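Local coordinates for protein ribose-5-phosphate isomerase RpiB (Thermotoga maritima, PDB 1O1X) that probably catalyses the interconversion of ribose 5-phosphate and ribulose 5-phosphate, at residues Ala95-Phe100 against Val117-Leu122; Ala107-Asn112 against Pro139-Arg144; Ile15-Asp20 against Ile39-His44; Ala22-Lys27 against Tyr47-Val52. All blocks are in the same frame, centred on the assembly; numbering follows the deposited sequence.

How the contacts relate
Contacts 1 and 3 belong to the two flanks of one parallel sheet: each pairs an outermost strand of the chain with its inner neighbour, and their centres lie about 15 Å apart. Contact 1 is buried and almost wholly apolar beyond its backbone bonds, whereas contact 3 mixes isoleucines and a valine with acidic side chains. Contacts 2 and 4 join loops to helix ends, rely on one phenylalanine each and use a bridging water; contact 4 is at the surface, contact 2 partly buried. Contact 2 meets contact 1 through Ala107 and Ala96, contact 4 meets contact 3 through the Lys27–Asp43 salt bridge, and centres of contacts 2 and 4 are about 31 Å apart.

Contact 1. Residues Ala95-Phe100 against Val117-Leu122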
loop_
_atom_site.group_PDB
_atom_site.type_symbol
_atom_site.label_atom_id
_atom_site.label_comp_id
_atom_site.label_asym_id
_atom_site.label_seq_id
_atom_site.Cartn_x
_atom_site.Cartn_y
_atom_site.Cartn_z
ATOM N N ALA A 95 -19.752 -1.671 -2.035
ATOM C CA ALA A 95 -18.713 -2.461 -1.432
ATOM C C ALA A 95 -17.349 -1.892 -1.786
ATOM O O ALA A 95 -16.978 -1.792 -2.986
ATOM C CB ALA A 95 -18.832 -3.914 -1.894
ATOM N N ALA A 96 -16.577 -1.544 -0.751
ATOM C CA ALA A 96 -15.329 -0.800 -0.916
ATOM C C ALA A 96 -14.122 -1.623 -0.458
ATOM O O ALA A 96 -13.972 -1.922 0.726
ATOM C CB ALA A 96 -15.375 0.510 -0.122
ATOM N N LEU A 97 -13.242 -1.915 -1.399
ATOM C CA LEU A 97 -11.975 -2.617 -1.171
ATOM C C LEU A 97 -10.981 -1.593 -0.584
ATOM O O LEU A 97 -10.548 -0.653 -1.279
ATOM C CB LEU A 97 -11.484 -3.190 -2.503
ATOM C CG LEU A 97 -10.141 -3.915 -2.535
ATOM C CD1 LEU A 97 -10.026 -4.898 -1.426
ATOM C CD2 LEU A 97 -9.869 -4.577 -3.899
ATOM N N CYS A 98 -10.648 -1.748 0.688
ATOM C CA CYS A 98 -9.805 -0.797 1.397
ATOM C C CYS A 98 -8.556 -1.471 1.908
ATOM O O CYS A 98 -8.633 -2.481 2.636
ATOM C CB CYS A 98 -10.580 -0.193 2.567
ATOM S SG CYS A 98 -12.089 0.710 2.102
ATOM N N LEU A 99 -7.407 -0.916 1.543
ATOM C CA LEU A 99 -6.117 -1.488 1.947
ATOM C C LEU A 99 -5.457 -0.746 3.100
ATOM O O LEU A 99 -4.444 -1.188 3.652
ATOM C CB LEU A 99 -5.164 -1.542 0.760
ATOM C CG LEU A 99 -5.097 -2.932 0.126
ATOM C CD1 LEU A 99 -6.473 -3.313 -0.445
ATOM C CD2 LEU A 99 -3.994 -2.964 -0.955
ATOM N N PHE A 100 -5.971 0.436 3.415
ATOM C CA PHE A 100 -5.493 1.209 4.579
ATOM C C PHE A 100 -6.644 2.129 5.097
ATOM O O PHE A 100 -7.633 2.355 4.365
ATOM C CB PHE A 100 -4.155 1.964 4.309
ATOM C CG PHE A 100 -4.188 2.911 3.122
ATOM C CD1 PHE A 100 -3.913 2.453 1.846
ATOM C CD2 PHE A 100 -4.466 4.269 3.297
ATOM C CE1 PHE A 100 -3.943 3.330 0.758
ATOM C CE2 PHE A 100 -4.481 5.124 2.245
ATOM C CZ PHE A 100 -4.247 4.664 0.977
ATOM N N VAL A 117 -14.611 -4.375 2.039
ATOM C CA VAL A 117 -13.945 -5.531 1.499
ATOM C C VAL A 117 -12.467 -5.465 1.883
ATOM O O VAL A 117 -11.791 -4.435 1.669
ATOM C CB VAL A 117 -14.107 -5.608 -0.065
ATOM C CG1 VAL A 117 -13.338 -6.796 -0.632
ATOM C CG2 VAL A 117 -15.579 -5.636 -0.472
ATOM N N LEU A 118 -11.964 -6.581 2.380
ATOM C CA LEU A 118 -10.599 -6.704 2.820
ATOM C C LEU A 118 -9.876 -7.838 2.108
ATOM O O LEU A 118 -10.440 -8.887 1.871
ATOM C CB LEU A 118 -10.542 -6.997 4.324
ATOM C CG LEU A 118 -11.159 -5.977 5.254
ATOM C CD1 LEU A 118 -11.288 -6.542 6.663
ATOM C CD2 LEU A 118 -10.329 -4.717 5.255
ATOM N N PRO A 119 -8.609 -7.619 1.794
ATOM C CA PRO A 119 -7.764 -8.656 1.216
ATOM C C PRO A 119 -7.061 -9.556 2.251
ATOM O O PRO A 119 -6.004 -9.191 2.826
ATOM C CB PRO A 119 -6.739 -7.863 0.463
ATOM C CG PRO A 119 -6.576 -6.650 1.241
ATOM C CD PRO A 119 -7.897 -6.349 1.914
ATOM N N GLY A 120 -7.580 -10.762 2.389
ATOM C CA GLY A 120 -7.167 -11.708 3.417
ATOM C C GLY A 120 -5.773 -12.226 3.350
ATOM O O GLY A 120 -5.257 -12.666 4.341
ATOM N N ARG A 121 -5.135 -12.198 2.189
ATOM C CA ARG A 121 -3.739 -12.596 2.066
ATOM C C ARG A 121 -2.753 -11.454 1.959
ATOM O O ARG A 121 -1.555 -11.702 1.918
ATOM C CB ARG A 121 -3.552 -13.438 0.809
ATOM C CG ARG A 121 -4.381 -14.660 0.753
ATOM C CD ARG A 121 -4.171 -15.615 1.862
ATOM N NE ARG A 121 -4.280 -16.966 1.333
ATOM C CZ ARG A 121 -4.179 -18.048 2.060
ATOM N NH1 ARG A 121 -3.956 -17.956 3.382
ATOM N NH2 ARG A 121 -4.297 -19.236 1.461
ATOM N N LEU A 122 -3.241 -10.228 1.820
ATOM C CA LEU A 122 -2.402 -9.096 1.531
ATOM C C LEU A 122 -2.111 -8.237 2.771
ATOM O O LEU A 122 -1.021 -7.693 2.874
ATOM C CB LEU A 122 -3.005 -8.219 0.455
ATOM C CG LEU A 122 -3.263 -8.840 -0.922
ATOM C CD1 LEU A 122 -3.782 -7.741 -1.817
ATOM C CD2 LEU A 122 -2.078 -9.521 -1.519
#
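Val117 lies beside Leu97, its backbone gripped from both ends. Val117 N donates to Ala96 O over 2.9 Å, approaching 51° out of the carbonyl plane, and Val117 O receives Cys98 N at 3.1 Å in a much more linear C=O···N arrangement. The same carbonyl oxygen also takes a CA-H···O contact from Leu97 CA at 3.4 Å. The two methyls of Val117 divide the neighbouring strand between them: CG2 reaches Ala95 CB at 3.9 Å, while CG1, anti to the backbone N (chi1 177°), packs against Leu97 CD1, also at 3.9 Å. This is the parallel pairing of strand 95-97, outermost in the chain's five-stranded sheet, with strand 115-117. Beyond it the two chains draw apart as loops, still touching where Pro119 CD abuts Leu97 CD1 at 4.2 Å. Leu118 CD2 covers Cys98 O at 3.8 Å, and that oxygen is buried with no polar partner in the model. Farther out, helix 81-87 packs on the face of Leu97 and Val117, with Leu81 on Leu97 and Met83 on Val117. Helix 101-109 covers Ala96 and Cys98, and Met103 of the second subunit packs on Leu97.

Contact 2. Residues Ala107-Asn112 against Pro139-Arg144; sequences ARSHNN and PFDGGR
At the predicted active site, near the C-terminal end of helix 101-109, Ser109 and the predicted proton donor His110 meet Phe140 and Asp141 of the loop that leads into helix 145-152. The backbone link is Asp141 N to Ser109 O, 3.0 Å long, with the donor in the carbonyl plane on a lone pair. A water donates to Pro139 O and Asp141 OD1 and accepts from Ser109 OG, each at 2.7 Å; Arg105 O is a second acceptor for that hydroxyl, whose proton the two probably share. Asp141 OD2 meets the edge of the His110 ring, 4.0 Å from CD2, with the carboxylate turned 59° from the ring plane.

Phe140 fills the middle of the contact. On one face of its ring lies Asn112, with CB 3.5 Å from the centroid in a CH-pi contact and the amide stacked 4° from parallel; on the opposite face Gly142 N sits over the centre. Helix-end carbonyls gather at the CD1–CE1 side, Ser109 O coming within 3.2 Å of CD1. With CG anti to its N (chi1 -164°), Asn112 lays its amide along the ring and presents OD1 to Arg108 NH1 at 3.0 Å; the same nitrogen also bonds to Ala113 O. Replacing Phe140 with an alanine would probably leave the Asn112 amide without its stacking partner and open a gap between it and Gly142. Beyond the two segments, His145, Glu146 and Ile149 of helix 145-152 pack on Phe140, and His145 stacks on the His110 ring, tying that helix to the end of helix 101-109.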
loop_
_atom_site.group_PDB
_atom_site.type_symbol
_atom_site.label_atom_id
_atom_site.label_comp_id
_atom_site.label_asym_id
_atom_site.label_seq_id
_atom_site.Cartn_x
_atom_site.Cartn_y
_atom_site.Cartn_z
ATOM N N ALA A 107 -14.375 5.812 1.772
ATOM C CA ALA A 107 -15.445 4.923 1.361
ATOM C C ALA A 107 -16.760 5.307 2.071
ATOM O O ALA A 107 -17.824 5.296 1.456
ATOM C CB ALA A 107 -15.089 3.461 1.646
ATOM N N ARG A 108 -16.662 5.660 3.351
ATOM C CA ARG A 108 -17.803 6.072 4.139
ATOM C C ARG A 108 -18.232 7.510 3.885
ATOM O O ARG A 108 -19.395 7.773 3.606
ATOM C CB ARG A 108 -17.471 5.874 5.615
ATOM C CG ARG A 108 -17.334 4.375 6.011
ATOM C CD ARG A 108 -18.647 3.554 6.036
ATOM N NE ARG A 108 -19.617 4.301 6.801
ATOM C CZ ARG A 108 -20.796 4.740 6.413
ATOM N NH1 ARG A 108 -21.326 4.416 5.253
ATOM N NH2 ARG A 108 -21.445 5.546 7.226
ATOM N N SER A 109 -17.265 8.427 3.954
ATOM C CA SER A 109 -17.476 9.880 3.818
ATOM C C SER A 109 -18.043 10.249 2.463
ATOM O O SER A 109 -18.975 11.072 2.383
ATOM C CB SER A 109 -16.153 10.648 3.975
ATOM O OG SER A 109 -15.768 10.578 5.316
ATOM N N HIS A 110 -17.451 9.657 1.411
ATOM C CA HIS A 110 -17.808 9.981 0.035
ATOM C C HIS A 110 -18.716 8.984 -0.657
ATOM O O HIS A 110 -19.571 9.378 -1.446
ATOM C CB HIS A 110 -16.524 10.196 -0.782
ATOM C CG HIS A 110 -15.702 11.352 -0.317
ATOM N ND1 HIS A 110 -14.604 11.808 -1.014
ATOM C CD2 HIS A 110 -15.854 12.191 0.739
ATOM C CE1 HIS A 110 -14.103 12.862 -0.392
ATOM N NE2 HIS A 110 -14.840 13.110 0.677
ATOM N N ASN A 111 -18.541 7.691 -0.400
ATOM C CA ASN A 111 -19.297 6.677 -1.131
ATOM C C ASN A 111 -20.439 6.051 -0.319
ATOM O O ASN A 111 -21.131 5.173 -0.833
ATOM C CB ASN A 111 -18.372 5.578 -1.677
ATOM C CG ASN A 111 -17.184 6.126 -2.458
ATOM O OD1 ASN A 111 -17.297 6.522 -3.640
ATOM N ND2 ASN A 111 -16.051 6.144 -1.823
ATOM N N ASN A 112 -20.598 6.485 0.942
ATOM C CA ASN A 112 -21.579 5.910 1.884
ATOM C C ASN A 112 -21.542 4.384 1.795
ATOM O O ASN A 112 -22.566 3.713 1.717
ATOM C CB ASN A 112 -23.009 6.420 1.584
ATOM C CG ASN A 112 -23.966 6.185 2.729
ATOM O OD1 ASN A 112 -23.515 5.901 3.848
ATOM N ND2 ASN A 112 -25.289 6.317 2.481
ATOM N N PRO A 139 -19.024 8.763 9.526
ATOM C CA PRO A 139 -20.308 9.098 8.915
ATOM C C PRO A 139 -20.188 9.459 7.424
ATOM O O PRO A 139 -19.115 9.842 6.927
ATOM C CB PRO A 139 -20.775 10.286 9.741
ATOM C CG PRO A 139 -19.509 10.977 10.213
ATOM C CD PRO A 139 -18.465 9.892 10.299
ATOM N N PHE A 140 -21.296 9.314 6.714
ATOM C CA PHE A 140 -21.432 9.823 5.362
ATOM C C PHE A 140 -21.574 11.341 5.366
ATOM O O PHE A 140 -22.310 11.908 6.195
ATOM C CB PHE A 140 -22.614 9.114 4.679
ATOM C CG PHE A 140 -22.900 9.574 3.259
ATOM C CD1 PHE A 140 -21.883 9.686 2.316
ATOM C CD2 PHE A 140 -24.219 9.829 2.871
ATOM C CE1 PHE A 140 -22.173 10.063 1.015
ATOM C CE2 PHE A 140 -24.521 10.195 1.603
ATOM C CZ PHE A 140 -23.502 10.328 0.664
ATOM N N ASP A 141 -20.832 12.015 4.478
ATOM C CA ASP A 141 -20.867 13.467 4.391
ATOM C C ASP A 141 -22.102 13.996 3.664
ATOM O O ASP A 141 -22.446 15.145 3.831
ATOM C CB ASP A 141 -19.653 14.027 3.655
ATOM C CG ASP A 141 -18.370 13.943 4.450
ATOM O OD1 ASP A 141 -18.421 13.713 5.689
ATOM O OD2 ASP A 141 -17.267 14.154 3.879
ATOM N N GLY A 142 -22.749 13.193 2.840
ATOM C CA GLY A 142 -23.856 13.711 2.042
ATOM C C GLY A 142 -23.354 14.685 0.989
ATOM O O GLY A 142 -22.478 14.374 0.200
ATOM N N GLY A 143 -23.913 15.889 0.965
ATOM C CA GLY A 143 -23.461 16.890 0.037
ATOM C C GLY A 143 -23.554 16.461 -1.409
ATOM O O GLY A 143 -24.520 15.814 -1.833
ATOM N N ARG A 144 -22.529 16.820 -2.180
ATOM C CA ARG A 144 -22.456 16.527 -3.587
ATOM C C ARG A 144 -22.176 15.079 -3.899
ATOM O O ARG A 144 -22.274 14.668 -5.054
ATOM C CB ARG A 144 -21.446 17.457 -4.267
ATOM C CG ARG A 144 -21.861 18.921 -4.157
ATOM C CD ARG A 144 -23.232 19.202 -4.846
ATOM N NE ARG A 144 -23.451 20.614 -5.169
ATOM C CZ ARG A 144 -24.404 21.042 -5.965
ATOM N NH1 ARG A 144 -25.257 20.175 -6.509
ATOM N NH2 ARG A 144 -24.511 22.308 -6.200
HETATM O O HOH W 1 -17.255 11.808 7.186
#

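Contact 3. Residues Ile15-Asp20 against Ile39-His44; sequences IAIASD and IEVEDH
Strands 15-18 and 40-43 run parallel, their axes 4.7 Å apart and turned by 32°, with Ile15 beside Val41 and Ile17 beside Asp43. A regular ladder of four backbone bonds joins the segments: Ile15 N donates to Glu40 O, Glu42 N to Ile15 O at 2.8 Å, Ile17 N to Glu42 O and His44 N to Ile17 O, all close to straight at the carbonyl.

One face of the sheet carries Ile15, Ile17, Val41 and Asp43. There Ile17 CG2, held between the backbone N and carbonyl carbon by a chi1 of -171°, meets Val41 CG1 at 3.5 Å, and Ile15 CG1 packs on Ile39 CG2 at 3.8 Å. Ala16 and Glu42 are on the other face, and the His44 ring turns its edge to Ala16 CB, 3.8 Å from NE2, with Ile17 O lying in the ring plane. Helix 24-36, which links the two strands in a beta-alpha-beta crossover, covers the isoleucine face with Val30 on Ile17 and Leu34 on Val41; helix 54-66 packs against the alanines. Apolar branches thus fill the interface with helix 24-36.

The acidic side chains of the outer strand find lysine partners outside the two segments: Glu40 and Glu42 pair with Lys14, and Asp43 with Lys27 and Lys31. These lysines probably offset much of the negative charge along this edge strand.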
loop_
_atom_site.group_PDB
_atom_site.type_symbol
_atom_site.label_atom_id
_atom_site.label_comp_id
_atom_site.label_asym_id
_atom_site.label_seq_id
_atom_site.Cartn_x
_atom_site.Cartn_y
_atom_site.Cartn_z
ATOM N N ILE A 15 -23.002 -6.443 12.185
ATOM C CA ILE A 15 -22.155 -6.747 11.040
ATOM C C ILE A 15 -22.465 -8.149 10.506
ATOM O O ILE A 15 -22.560 -9.086 11.281
ATOM C CB ILE A 15 -20.671 -6.718 11.470
ATOM C CG1 ILE A 15 -20.283 -5.353 12.088
ATOM C CG2 ILE A 15 -19.751 -7.136 10.320
ATOM C CD1 ILE A 15 -20.563 -4.119 11.357
ATOM N N ALA A 16 -22.623 -8.262 9.189
ATOM C CA ALA A 16 -22.686 -9.534 8.482
ATOM C C ALA A 16 -21.314 -9.746 7.818
ATOM O O ALA A 16 -20.855 -8.899 7.069
ATOM C CB ALA A 16 -23.739 -9.484 7.446
ATOM N N ILE A 17 -20.659 -10.862 8.101
ATOM C CA ILE A 17 -19.326 -11.109 7.599
ATOM C C ILE A 17 -19.304 -12.431 6.840
ATOM O O ILE A 17 -20.040 -13.365 7.160
ATOM C CB ILE A 17 -18.296 -11.067 8.750
ATOM C CG1 ILE A 17 -16.848 -11.098 8.240
ATOM C CG2 ILE A 17 -18.514 -12.230 9.770
ATOM C CD1 ILE A 17 -15.829 -10.645 9.301
ATOM N N ALA A 18 -18.446 -12.488 5.832
ATOM C CA ALA A 18 -18.211 -13.701 5.076
ATOM C C ALA A 18 -16.873 -13.635 4.347
ATOM O O ALA A 18 -16.355 -12.567 4.043
ATOM C CB ALA A 18 -19.337 -13.965 4.094
ATOM N N SER A 19 -16.346 -14.810 4.060
ATOM C CA SER A 19 -15.115 -14.973 3.297
ATOM C C SER A 19 -15.107 -16.278 2.502
ATOM O O SER A 19 -15.864 -17.208 2.790
ATOM C CB SER A 19 -13.926 -14.974 4.234
ATOM O OG SER A 19 -13.788 -16.207 4.917
ATOM N N ASP A 20 -14.192 -16.364 1.539
ATOM C CA ASP A 20 -13.869 -17.662 0.982
ATOM C C ASP A 20 -12.793 -18.317 1.840
ATOM O O ASP A 20 -12.463 -17.834 2.934
ATOM C CB ASP A 20 -13.535 -17.551 -0.518
ATOM C CG ASP A 20 -12.200 -16.884 -0.804
ATOM O OD1 ASP A 20 -11.553 -16.381 0.166
ATOM O OD2 ASP A 20 -11.727 -16.876 -1.989
ATOM N N ILE A 39 -19.762 -6.132 19.631
ATOM C CA ILE A 39 -20.473 -5.873 18.372
ATOM C C ILE A 39 -21.130 -7.195 17.917
ATOM O O ILE A 39 -20.515 -8.260 17.997
ATOM C CB ILE A 39 -19.530 -5.279 17.355
ATOM C CG1 ILE A 39 -19.191 -3.838 17.790
ATOM C CG2 ILE A 39 -20.112 -5.339 15.930
ATOM C CD1 ILE A 39 -18.070 -3.224 17.028
ATOM N N GLU A 40 -22.406 -7.107 17.536
ATOM C CA GLU A 40 -23.159 -8.240 17.045
ATOM C C GLU A 40 -22.645 -8.621 15.649
ATOM O O GLU A 40 -22.626 -7.803 14.745
ATOM C CB GLU A 40 -24.650 -7.905 17.012
ATOM C CG GLU A 40 -25.539 -9.082 16.620
ATOM C CD GLU A 40 -27.006 -8.750 16.455
ATOM O OE1 GLU A 40 -27.408 -7.548 16.677
ATOM O OE2 GLU A 40 -27.745 -9.711 16.048
ATOM N N VAL A 41 -22.193 -9.867 15.487
ATOM C CA VAL A 41 -21.669 -10.340 14.213
ATOM C C VAL A 41 -22.397 -11.599 13.775
ATOM O O VAL A 41 -22.547 -12.530 14.566
ATOM C CB VAL A 41 -20.150 -10.655 14.282
ATOM C CG1 VAL A 41 -19.645 -11.090 12.920
ATOM C CG2 VAL A 41 -19.343 -9.467 14.756
ATOM N N GLU A 42 -22.917 -11.601 12.544
ATOM C CA GLU A 42 -23.437 -12.799 11.909
ATOM C C GLU A 42 -22.416 -13.316 10.909
ATOM O O GLU A 42 -22.070 -12.640 9.933
ATOM C CB GLU A 42 -24.794 -12.553 11.229
ATOM C CG GLU A 42 -25.929 -12.768 12.223
ATOM C CD GLU A 42 -27.339 -12.428 11.684
ATOM O OE1 GLU A 42 -27.468 -12.231 10.435
ATOM O OE2 GLU A 42 -28.287 -12.353 12.558
ATOM N N ASP A 43 -21.913 -14.514 11.163
ATOM C CA ASP A 43 -20.883 -15.106 10.292
ATOM C C ASP A 43 -21.573 -16.043 9.324
ATOM O O ASP A 43 -22.034 -17.113 9.712
ATOM C CB ASP A 43 -19.877 -15.838 11.170
ATOM C CG ASP A 43 -18.729 -16.489 10.387
ATOM O OD1 ASP A 43 -18.619 -16.370 9.137
ATOM O OD2 ASP A 43 -17.895 -17.156 11.024
ATOM N N HIS A 44 -21.606 -15.629 8.059
ATOM C CA HIS A 44 -22.179 -16.395 6.956
ATOM C C HIS A 44 -21.216 -17.433 6.350
ATOM O O HIS A 44 -21.586 -18.124 5.411
ATOM C CB HIS A 44 -22.670 -15.453 5.874
ATOM C CG HIS A 44 -23.786 -14.575 6.310
ATOM N ND1 HIS A 44 -25.111 -14.928 6.166
ATOM C CD2 HIS A 44 -23.776 -13.359 6.901
ATOM C CE1 HIS A 44 -25.869 -13.958 6.644
ATOM N NE2 HIS A 44 -25.084 -12.997 7.104
#

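Contact 4. Residues Ala22-Lys27 against Tyr47-Val52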
loop_
_atom_site.group_PDB
_atom_site.type_symbol
_atom_site.label_atom_id
_atom_site.label_comp_id
_atom_site.label_asym_id
_atom_site.label_seq_id
_atom_site.Cartn_x
_atom_site.Cartn_y
_atom_site.Cartn_z
ATOM N N ALA A 22 -9.554 -18.703 1.208
ATOM C CA ALA A 22 -8.268 -17.981 1.184
ATOM C C ALA A 22 -8.188 -16.881 2.282
ATOM O O ALA A 22 -7.118 -16.625 2.813
ATOM C CB ALA A 22 -8.037 -17.335 -0.146
ATOM N N ALA A 23 -9.311 -16.280 2.632
ATOM C CA ALA A 23 -9.309 -15.239 3.642
ATOM C C ALA A 23 -9.981 -15.692 4.934
ATOM O O ALA A 23 -10.274 -14.846 5.761
ATOM C CB ALA A 23 -9.983 -13.983 3.117
ATOM N N PHE A 24 -10.163 -17.008 5.116
ATOM C CA PHE A 24 -10.794 -17.548 6.315
ATOM C C PHE A 24 -10.079 -17.098 7.593
ATOM O O PHE A 24 -10.709 -16.753 8.581
ATOM C CB PHE A 24 -10.840 -19.104 6.281
ATOM C CG PHE A 24 -11.396 -19.745 7.554
ATOM C CD1 PHE A 24 -12.750 -19.699 7.841
ATOM C CD2 PHE A 24 -10.567 -20.376 8.452
ATOM C CE1 PHE A 24 -13.246 -20.257 9.009
ATOM C CE2 PHE A 24 -11.071 -20.935 9.601
ATOM C CZ PHE A 24 -12.409 -20.863 9.879
ATOM N N GLU A 25 -8.759 -17.151 7.603
ATOM C CA GLU A 25 -8.010 -16.827 8.809
ATOM C C GLU A 25 -8.217 -15.396 9.243
ATOM O O GLU A 25 -8.486 -15.127 10.423
ATOM C CB GLU A 25 -6.539 -17.106 8.595
ATOM C CG GLU A 25 -5.658 -16.882 9.813
ATOM C CD GLU A 25 -4.175 -16.962 9.429
ATOM O OE1 GLU A 25 -3.747 -18.034 8.971
ATOM O OE2 GLU A 25 -3.477 -15.911 9.505
ATOM N N LEU A 26 -8.153 -14.471 8.299
ATOM C CA LEU A 26 -8.330 -13.070 8.637
ATOM C C LEU A 26 -9.792 -12.831 9.023
ATOM O O LEU A 26 -10.064 -12.035 9.908
ATOM C CB LEU A 26 -7.885 -12.144 7.522
ATOM C CG LEU A 26 -7.978 -10.642 7.828
ATOM C CD1 LEU A 26 -7.149 -10.238 8.996
ATOM C CD2 LEU A 26 -7.619 -9.797 6.641
ATOM N N LYS A 27 -10.726 -13.499 8.337
ATOM C CA LYS A 27 -12.159 -13.353 8.624
ATOM C C LYS A 27 -12.422 -13.708 10.097
ATOM O O LYS A 27 -13.113 -13.015 10.787
ATOM C CB LYS A 27 -12.993 -14.241 7.693
ATOM C CG LYS A 27 -14.519 -14.110 7.876
ATOM C CD LYS A 27 -15.146 -15.126 8.779
ATOM C CE LYS A 27 -15.362 -16.455 8.048
ATOM N NZ LYS A 27 -15.844 -17.514 8.999
ATOM N N TYR A 47 -16.662 -21.808 6.770
ATOM C CA TYR A 47 -16.402 -22.246 8.141
ATOM C C TYR A 47 -15.155 -23.144 8.240
ATOM O O TYR A 47 -14.857 -23.690 9.301
ATOM C CB TYR A 47 -17.645 -22.939 8.717
ATOM C CG TYR A 47 -18.862 -22.030 8.688
ATOM C CD1 TYR A 47 -18.931 -20.889 9.490
ATOM C CD2 TYR A 47 -19.941 -22.284 7.855
ATOM C CE1 TYR A 47 -20.073 -20.048 9.469
ATOM C CE2 TYR A 47 -21.069 -21.467 7.866
ATOM C CZ TYR A 47 -21.116 -20.345 8.655
ATOM O OH TYR A 47 -22.228 -19.518 8.615
ATOM N N SER A 48 -14.443 -23.263 7.132
ATOM C CA SER A 48 -13.150 -23.932 7.056
ATOM C C SER A 48 -12.285 -23.386 5.905
ATOM O O SER A 48 -12.685 -22.497 5.150
ATOM C CB SER A 48 -13.357 -25.423 6.800
ATOM O OG SER A 48 -13.757 -25.623 5.451
ATOM N N GLU A 49 -11.112 -23.983 5.750
ATOM C CA GLU A 49 -10.232 -23.684 4.645
ATOM C C GLU A 49 -10.425 -24.589 3.399
ATOM O O GLU A 49 -9.681 -24.435 2.418
ATOM C CB GLU A 49 -8.780 -23.684 5.130
ATOM C CG GLU A 49 -8.531 -22.487 6.047
ATOM C CD GLU A 49 -7.077 -22.305 6.418
ATOM O OE1 GLU A 49 -6.349 -23.325 6.520
ATOM O OE2 GLU A 49 -6.681 -21.137 6.631
ATOM N N GLU A 50 -11.450 -25.442 3.398
ATOM C CA GLU A 50 -11.776 -26.201 2.194
ATOM C C GLU A 50 -12.215 -25.221 1.101
ATOM O O GLU A 50 -12.892 -24.213 1.361
ATOM C CB GLU A 50 -12.880 -27.245 2.444
ATOM C CG GLU A 50 -13.475 -27.850 1.168
ATOM C CD GLU A 50 -14.350 -29.075 1.401
ATOM O OE1 GLU A 50 -14.110 -29.817 2.382
ATOM O OE2 GLU A 50 -15.273 -29.315 0.579
ATOM N N SER A 51 -11.820 -25.523 -0.124
ATOM C CA SER A 51 -12.003 -24.610 -1.238
ATOM C C SER A 51 -13.478 -24.306 -1.510
ATOM O O SER A 51 -14.274 -25.206 -1.605
ATOM C CB SER A 51 -11.318 -25.195 -2.483
ATOM O OG SER A 51 -11.598 -24.358 -3.588
ATOM N N VAL A 52 -13.838 -23.022 -1.600
ATOM C CA VAL A 52 -15.194 -22.586 -1.960
ATOM C C VAL A 52 -15.093 -21.420 -2.949
ATOM O O VAL A 52 -13.987 -20.927 -3.248
ATOM C CB VAL A 52 -16.054 -22.152 -0.716
ATOM C CG1 VAL A 52 -16.262 -23.329 0.265
ATOM C CG2 VAL A 52 -15.430 -20.933 -0.010
HETATM O O HOH W 2 -7.331 -18.702 5.468
#
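Phe24 turns the face of its ring to the backbone of Ser48, whose CA stands 4.1 Å above the ring plane, over the centre. The CE1 corner reaches farther along the loop, to Tyr47 C at 3.5 Å, while at the far corner, on the same face, CD2 touches Glu49 CG at 3.8 Å. The ring gets there because CG is anti to the backbone N (chi1 176°), carrying it out from the first turn of helix 24-36. The glutamate contact is through the aliphatic CG; the carboxylate, its plane 69° from the ring, lies beyond. Ser48 N, 3.7 Å from Phe24 CE1, is buried here with no polar partner in the model.

The extended Glu49 chain carries its carboxylate past the ring to a water, which lies 2.8 Å from Glu49 OE2 and accepts from Glu25 N at 3.0 Å. The helix dipole at this N-terminal turn would probably favour the negative group, although the nearby Glu25 carboxylate would probably oppose this. Were Phe24 an alanine, the Tyr47–Ser48 backbone would probably lose its aromatic cover and Glu49 CG would be freer to move.

The loop is itself shaped by Ser48 OG, which accepts from Glu50 N at 3.1 Å in an ST turn. Lys27 NZ, in a salt bridge with Asp43 and hydrogen-bonded to Thr46 O, ties the helix to the end of strand 40-43 and the loop after it. The whole lies beyond the C-terminal ends of strands 14-18 and 40-43, near the predicted sugar-phosphate site: the side chain of Glu49 is about 5 Å from those of His21 and Arg121.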